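Pyruvate kinase (Pseudomonas aeruginosa, PDB 6QXL) probably catalyses the last step of glycolysis, the transfer of phosphate from phosphoenolpyruvate to ADP to give pyruvate and ATP. Local coordinates at residues A[387-390]-A[391-395]; A[359-362]-A[363-367]. All blocks are in the same frame, centred on the assembly; numbering follows the deposited sequence.

Contact 1. Residues A[387-390]-A[391-395]. With G6P (6-O-phosphono-alpha-D-glucopyranose), chain M.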
ATOM      1  N   GLY A 387     -30.566  15.629  -7.794  1.00 42.14           N
ATOM      2  CA  GLY A 387     -29.328  15.768  -7.010  1.00 39.42           C
ATOM      3  C   GLY A 387     -28.595  14.464  -6.704  1.00 39.31           C
ATOM      4  O   GLY A 387     -27.550  14.494  -6.076  1.00 39.69           O
ATOM      5  N   PHE A 388     -29.105  13.331  -7.166  1.00 35.95           N
ATOM      6  CA  PHE A 388     -28.459  12.050  -6.914  1.00 36.64           C
ATOM      7  C   PHE A 388     -27.058  11.928  -7.506  1.00 36.21           C
ATOM      8  O   PHE A 388     -26.151  11.405  -6.868  1.00 36.12           O
ATOM      9  CB  PHE A 388     -29.313  10.898  -7.434  1.00 34.46           C
ATOM     10  CG  PHE A 388     -28.700   9.555  -7.220  1.00 40.34           C
ATOM     11  CD1 PHE A 388     -28.760   8.940  -5.977  1.00 43.99           C
ATOM     12  CD2 PHE A 388     -28.032   8.899  -8.251  1.00 46.77           C
ATOM     13  CE1 PHE A 388     -28.206   7.682  -5.758  1.00 44.40           C
ATOM     14  CE2 PHE A 388     -27.450   7.652  -8.061  1.00 44.57           C
ATOM     15  CZ  PHE A 388     -27.540   7.044  -6.798  1.00 45.23           C
ATOM     16  N   THR A 389     -26.881  12.372  -8.731  1.00 37.98           N
ATOM     17  CA  THR A 389     -25.571  12.261  -9.344  1.00 39.03           C
ATOM     18  C   THR A 389     -24.489  13.032  -8.571  1.00 35.81           C
ATOM     19  O   THR A 389     -23.462  12.469  -8.273  1.00 38.35           O
ATOM     20  CB  THR A 389     -25.630  12.602 -10.844  1.00 38.87           C
ATOM     21  OG1 THR A 389     -26.481  11.667 -11.500  1.00 36.26           O
ATOM     22  CG2 THR A 389     -24.264  12.485 -11.473  1.00 40.21           C
ATOM     23  N   PRO A 390     -24.720  14.294  -8.214  1.00 38.48           N
ATOM     24  CA  PRO A 390     -23.685  15.002  -7.434  1.00 40.87           C
ATOM     25  C   PRO A 390     -23.576  14.513  -5.974  1.00 39.17           C
ATOM     26  O   PRO A 390     -22.554  14.721  -5.349  1.00 41.10           O
ATOM     27  CB  PRO A 390     -24.095  16.473  -7.522  1.00 41.92           C
ATOM     28  CG  PRO A 390     -25.565  16.414  -7.702  1.00 43.65           C
ATOM     29  CD  PRO A 390     -25.840  15.190  -8.545  1.00 42.18           C
ATOM     30  N   LEU A 391     -24.589  13.833  -5.454  1.00 35.48           N
ATOM     31  CA  LEU A 391     -24.422  13.142  -4.193  1.00 34.69           C
ATOM     32  C   LEU A 391     -23.292  12.124  -4.278  1.00 38.27           C
ATOM     33  O   LEU A 391     -22.416  12.096  -3.415  1.00 38.15           O
ATOM     34  CB  LEU A 391     -25.719  12.457  -3.777  1.00 34.98           C
ATOM     35  CG  LEU A 391     -25.635  11.546  -2.543  1.00 34.59           C
ATOM     36  CD1 LEU A 391     -25.302  12.330  -1.310  1.00 35.84           C
ATOM     37  CD2 LEU A 391     -26.924  10.814  -2.323  1.00 36.62           C
ATOM     38  N   ILE A 392     -23.293  11.305  -5.328  1.00 40.77           N
ATOM     39  CA  ILE A 392     -22.277  10.282  -5.510  1.00 37.47           C
ATOM     40  C   ILE A 392     -20.923  10.944  -5.763  1.00 37.58           C
ATOM     41  O   ILE A 392     -19.928  10.596  -5.133  1.00 37.27           O
ATOM     42  CB  ILE A 392     -22.620   9.346  -6.649  1.00 39.91           C
ATOM     43  CG1 ILE A 392     -23.999   8.697  -6.460  1.00 47.41           C
ATOM     44  CG2 ILE A 392     -21.555   8.267  -6.810  1.00 41.93           C
ATOM     45  CD1 ILE A 392     -24.216   7.968  -5.165  1.00 49.26           C
ATOM     46  N   MET A 393     -20.878  11.934  -6.632  1.00 36.04           N
ATOM     47  CA  MET A 393     -19.609  12.607  -6.890  1.00 44.16           C
ATOM     48  C   MET A 393     -18.961  13.075  -5.584  1.00 40.74           C
ATOM     49  O   MET A 393     -17.761  12.895  -5.384  1.00 38.35           O
ATOM     50  CB  MET A 393     -19.781  13.796  -7.829  1.00 45.95           C
ATOM     51  CG  MET A 393     -20.237  13.432  -9.234  1.00 46.97           C
ATOM     52  SD  MET A 393     -20.353  14.908 -10.242  1.00 50.45           S
ATOM     53  CE  MET A 393     -20.730  14.196 -11.830  1.00 60.66           C
ATOM     54  N   SER A 394     -19.768  13.625  -4.681  1.00 40.84           N
ATOM     55  CA  SER A 394     -19.239  14.273  -3.492  1.00 39.50           C
ATOM     56  C   SER A 394     -18.859  13.298  -2.372  1.00 38.20           C
ATOM     57  O   SER A 394     -18.288  13.718  -1.378  1.00 39.07           O
ATOM     58  CB  SER A 394     -20.231  15.321  -2.999  1.00 35.52           C
ATOM     59  OG  SER A 394     -21.466  14.736  -2.671  1.00 34.02           O
ATOM     60  N   ARG A 395     -19.155  12.006  -2.545  1.00 37.99           N
ATOM     61  CA  ARG A 395     -18.600  10.981  -1.662  1.00 35.83           C
ATOM     62  C   ARG A 395     -17.104  10.749  -1.858  1.00 36.67           C
ATOM     63  O   ARG A 395     -16.486  10.116  -1.041  1.00 38.46           O
ATOM     64  CB  ARG A 395     -19.292   9.636  -1.842  1.00 38.20           C
ATOM     65  CG  ARG A 395     -20.801   9.591  -1.709  1.00 36.55           C
ATOM     66  CD  ARG A 395     -21.329  10.241  -0.467  1.00 35.18           C
ATOM     67  NE  ARG A 395     -21.349  11.696  -0.615  1.00 34.45           N
ATOM     68  CZ  ARG A 395     -21.464  12.548   0.388  1.00 29.73           C
ATOM     69  NH1 ARG A 395     -21.563  12.109   1.643  1.00 26.84           N
ATOM     70  NH2 ARG A 395     -21.439  13.845   0.127  1.00 29.51           N
TER
HETATM   71  C1  G6P M 501     -29.682  14.877 -16.310  1.00 66.04           C
HETATM   72  C2  G6P M 501     -30.941  14.923 -17.151  1.00 67.39           C
HETATM   73  C3  G6P M 501     -31.282  13.451 -17.347  1.00 64.36           C
HETATM   74  C4  G6P M 501     -30.899  12.544 -16.192  1.00 56.96           C
HETATM   75  C5  G6P M 501     -31.004  13.425 -14.958  1.00 57.88           C
HETATM   76  C6  G6P M 501     -30.888  12.584 -13.700  1.00 63.32           C
HETATM   77  O1  G6P M 501     -29.154  16.186 -16.464  1.00 69.92           O
HETATM   78  O2  G6P M 501     -31.998  15.721 -16.558  1.00 59.39           O
HETATM   79  O3  G6P M 501     -30.432  13.124 -18.416  1.00 74.37           O
HETATM   80  O4  G6P M 501     -31.699  11.333 -16.175  1.00 53.71           O
HETATM   81  O5  G6P M 501     -30.016  14.453 -14.985  1.00 57.88           O
HETATM   82  O6  G6P M 501     -30.320  13.255 -12.589  1.00 59.97           O
HETATM   83  P   G6P M 501     -30.278  12.523 -11.115  1.00 56.21           P
HETATM   84  O1P G6P M 501     -31.532  12.931 -10.381  1.00 61.83           O
HETATM   85  O2P G6P M 501     -29.001  13.280 -10.829  1.00 40.07           O
HETATM   86  O3P G6P M 501     -30.346  10.974 -11.134  1.00 46.90           O
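F388 and I392 meet one turn apart on the short helix 388-394. CG1 of I392 lies over one face of the phenyl ring in a CH-pi contact, 4.2 Å from the ring centroid of F388 and displaced toward the rim. CD1 of I392 reaches the far end of the same ring, 3.8 Å from CZ of F388. CG of F388 is anti to the backbone nitrogen (chi1 179°), which places the ring alongside the next turn, at I392. A second contact joins CG2 of T389 to CE of M393, 3.9 Å apart, at the end of the extended methionine chain.

Backbone bonds run from the N-cap residue G387 onward. L391 N donates to G387 O, I392 N to F388 O, M393 N to T389 O at 3.1 Å, and S394 N to P390 O. The last residue turns back on the helix. R395 NE donates to L391 O at 3.0 Å, and R395 NH2 meets S394 OG at 2.9 Å, almost straight and in the guanidinium plane. A salt bridge to D311 also holds NH2.

The first turn of the helix grips the phosphate of glucose 6-phosphate. T389 N donates to G6P O2P at 3.1 Å with an N-H...O angle of 161°. T389 OG1 lies equally close to that oxygen and is also hydrogen-bonded to T470. The helix N-terminus would be expected to add favourable electrostatics for the anion. T384, S386 and G469 are among the other residues binding the sugar phosphate.

This is the helix of the beta-alpha-beta unit between strands 377-383 and 402-406. P390 and M393 pack on both strands, while F388, I392 and M393 also touch helix 359-373.

Contact 2. Residues A[359-362]-A[363-367]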
ATOM      1  N   CYS A 359     -25.239   2.404 -13.294  1.00 55.29           N
ATOM      2  CA  CYS A 359     -24.620   3.130 -14.367  1.00 57.92           C
ATOM      3  C   CYS A 359     -24.351   4.591 -13.997  1.00 61.75           C
ATOM      4  O   CYS A 359     -23.285   5.136 -14.320  1.00 53.28           O
ATOM      5  CB  CYS A 359     -25.505   3.053 -15.622  1.00 63.08           C
ATOM      6  SG  CYS A 359     -25.094   4.208 -16.965  1.00 67.00           S
ATOM      7  N   ASP A 360     -25.325   5.239 -13.358  1.00 65.77           N
ATOM      8  CA  ASP A 360     -25.142   6.661 -13.007  1.00 63.70           C
ATOM      9  C   ASP A 360     -24.097   6.809 -11.911  1.00 54.69           C
ATOM     10  O   ASP A 360     -23.289   7.756 -11.964  1.00 45.27           O
ATOM     11  CB  ASP A 360     -26.467   7.363 -12.652  1.00 69.60           C
ATOM     12  CG  ASP A 360     -27.331   6.584 -11.659  1.00 71.09           C
ATOM     13  OD1 ASP A 360     -26.915   5.469 -11.195  1.00 64.97           O
ATOM     14  OD2 ASP A 360     -28.420   7.127 -11.366  1.00 66.09           O
ATOM     15  N   GLU A 361     -24.087   5.847 -10.970  1.00 52.61           N
ATOM     16  CA  GLU A 361     -22.987   5.734 -10.008  1.00 53.79           C
ATOM     17  C   GLU A 361     -21.640   5.723 -10.748  1.00 46.27           C
ATOM     18  O   GLU A 361     -20.729   6.465 -10.385  1.00 40.95           O
ATOM     19  CB  GLU A 361     -23.146   4.477  -9.145  1.00 62.19           C
ATOM     20  CG  GLU A 361     -22.366   4.471  -7.822  1.00 70.57           C
ATOM     21  CD  GLU A 361     -22.484   3.215  -7.023  1.00 78.61           C
ATOM     22  OE1 GLU A 361     -23.531   2.533  -7.146  1.00 86.68           O
ATOM     23  OE2 GLU A 361     -21.541   2.954  -6.223  1.00 75.61           O
ATOM     24  N   SER A 362     -21.548   4.919 -11.803  1.00 40.00           N
ATOM     25  CA  SER A 362     -20.296   4.780 -12.551  1.00 37.83           C
ATOM     26  C   SER A 362     -19.805   6.058 -13.200  1.00 35.13           C
ATOM     27  O   SER A 362     -18.601   6.331 -13.179  1.00 35.85           O
ATOM     28  CB  SER A 362     -20.408   3.686 -13.610  1.00 38.42           C
ATOM     29  OG  SER A 362     -20.387   2.422 -12.972  1.00 40.50           O
ATOM     30  N   ILE A 363     -20.718   6.838 -13.752  1.00 34.95           N
ATOM     31  CA  ILE A 363     -20.332   8.091 -14.379  1.00 33.84           C
ATOM     32  C   ILE A 363     -19.870   9.088 -13.330  1.00 31.35           C
ATOM     33  O   ILE A 363     -18.918   9.846 -13.560  1.00 27.35           O
ATOM     34  CB  ILE A 363     -21.497   8.711 -15.197  1.00 37.77           C
ATOM     35  CG1 ILE A 363     -21.934   7.783 -16.337  1.00 37.55           C
ATOM     36  CG2 ILE A 363     -21.097  10.066 -15.769  1.00 35.80           C
ATOM     37  CD1 ILE A 363     -20.954   7.751 -17.499  1.00 41.93           C
ATOM     38  N   ALA A 364     -20.543   9.106 -12.185  1.00 31.56           N
ATOM     39  CA  ALA A 364     -20.108   9.987 -11.100  1.00 33.78           C
ATOM     40  C   ALA A 364     -18.686   9.637 -10.669  1.00 31.86           C
ATOM     41  O   ALA A 364     -17.798  10.504 -10.654  1.00 30.10           O
ATOM     42  CB  ALA A 364     -21.049   9.898  -9.919  1.00 36.50           C
ATOM     43  N   LEU A 365     -18.458   8.355 -10.386  1.00 30.13           N
ATOM     44  CA  LEU A 365     -17.130   7.927  -9.950  1.00 31.01           C
ATOM     45  C   LEU A 365     -16.080   8.186 -11.015  1.00 32.99           C
ATOM     46  O   LEU A 365     -14.982   8.651 -10.705  1.00 24.99           O
ATOM     47  CB  LEU A 365     -17.141   6.473  -9.536  1.00 32.03           C
ATOM     48  CG  LEU A 365     -18.047   6.257  -8.315  1.00 33.32           C
ATOM     49  CD1 LEU A 365     -18.183   4.816  -7.925  1.00 32.95           C
ATOM     50  CD2 LEU A 365     -17.565   7.079  -7.110  1.00 37.18           C
ATOM     51  N   ALA A 366     -16.439   7.938 -12.276  1.00 35.01           N
ATOM     52  CA  ALA A 366     -15.500   8.138 -13.365  1.00 33.34           C
ATOM     53  C   ALA A 366     -15.110   9.599 -13.519  1.00 33.93           C
ATOM     54  O   ALA A 366     -13.978   9.907 -13.898  1.00 37.41           O
ATOM     55  CB  ALA A 366     -16.086   7.604 -14.657  1.00 37.30           C
ATOM     56  N   SER A 367     -16.040  10.500 -13.212  1.00 34.57           N
ATOM     57  CA  SER A 367     -15.766  11.929 -13.294  1.00 33.64           C
ATOM     58  C   SER A 367     -14.830  12.373 -12.194  1.00 32.09           C
ATOM     59  O   SER A 367     -13.916  13.172 -12.435  1.00 26.48           O
ATOM     60  CB  SER A 367     -17.063  12.737 -13.216  1.00 37.79           C
ATOM     61  OG  SER A 367     -17.991  12.321 -14.192  1.00 37.61           O
TER
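C359 O accepts from I363 N at 3.1 Å, the first of four successive i to i+4 backbone bonds that also join D360 to A364, E361 to L365 and S362 to A366. They form the opening turns of the alpha-helix 359-373, in the alpha/beta domain of pyruvate kinase. The bond from L365 N to E361 O is nearly straight, with an N-H...O angle of 172°. The one from A366 N to S362 O is shorter, at 2.8 Å.

Side chains add little across these turns. E361 and L365 lie side by side and point the same way. CG of E361 is 4.2 Å from CD1 of L365, a light apolar contact. The E361 chain is extended, and its carboxylate has a long, weak ion pair with R351. CG of L365 stands beside its own backbone nitrogen (chi1 -64°), which brings it to 3.4 Å from E361 O. CB of A366 sits 3.2 Å from S362 O.

The polar side chains turn to nearby backbone or to other residues. OD1 of D360 accepts from E361 N at 2.9 Å, on the anti side of the carboxylate and out of its plane. OD2 of D360 forms a salt bridge with R358. The D360 side chain also comes within about 4 Å of the bound glucose 6-phosphate, nearest atoms. S362 OG is hydrogen-bonded to R358 O.

These turns are buried between the rest of their domain and a second subunit. I363 and S367 face strands 470-477 and 455-461, and A364 packs on I392 and M393. C359 touches W455 of the second subunit, and A366 touches its T370. I363 O accepts two hydrogen bonds from S367, whose N and OG approach from opposite faces of the carbonyl plane; S367 OG is 2.7 Å from I363 O.

Both contacts are buried, and both lie in the alpha/beta domain, with centres about 9 Å apart. They belong to neighbouring helices that pack together: I392 CG2 of contact 1 is 3.5 Å from A364 CB of contact 2, and CE2 of F388 packs 3.5 Å from OD2 of D360. T470 touches both, through T389 of contact 1 and D360 and I363 of contact 2. Both open a helix. Contact 1 does so at the glucose 6-phosphate pocket, probably the regulator site, where its backbone and hydroxyl meet a phosphate and its aromatic ring packs on the next turn. Contact 2 is mostly backbone bonding. Its helix also meets the second subunit, whereas no other protein chain touches 387-395.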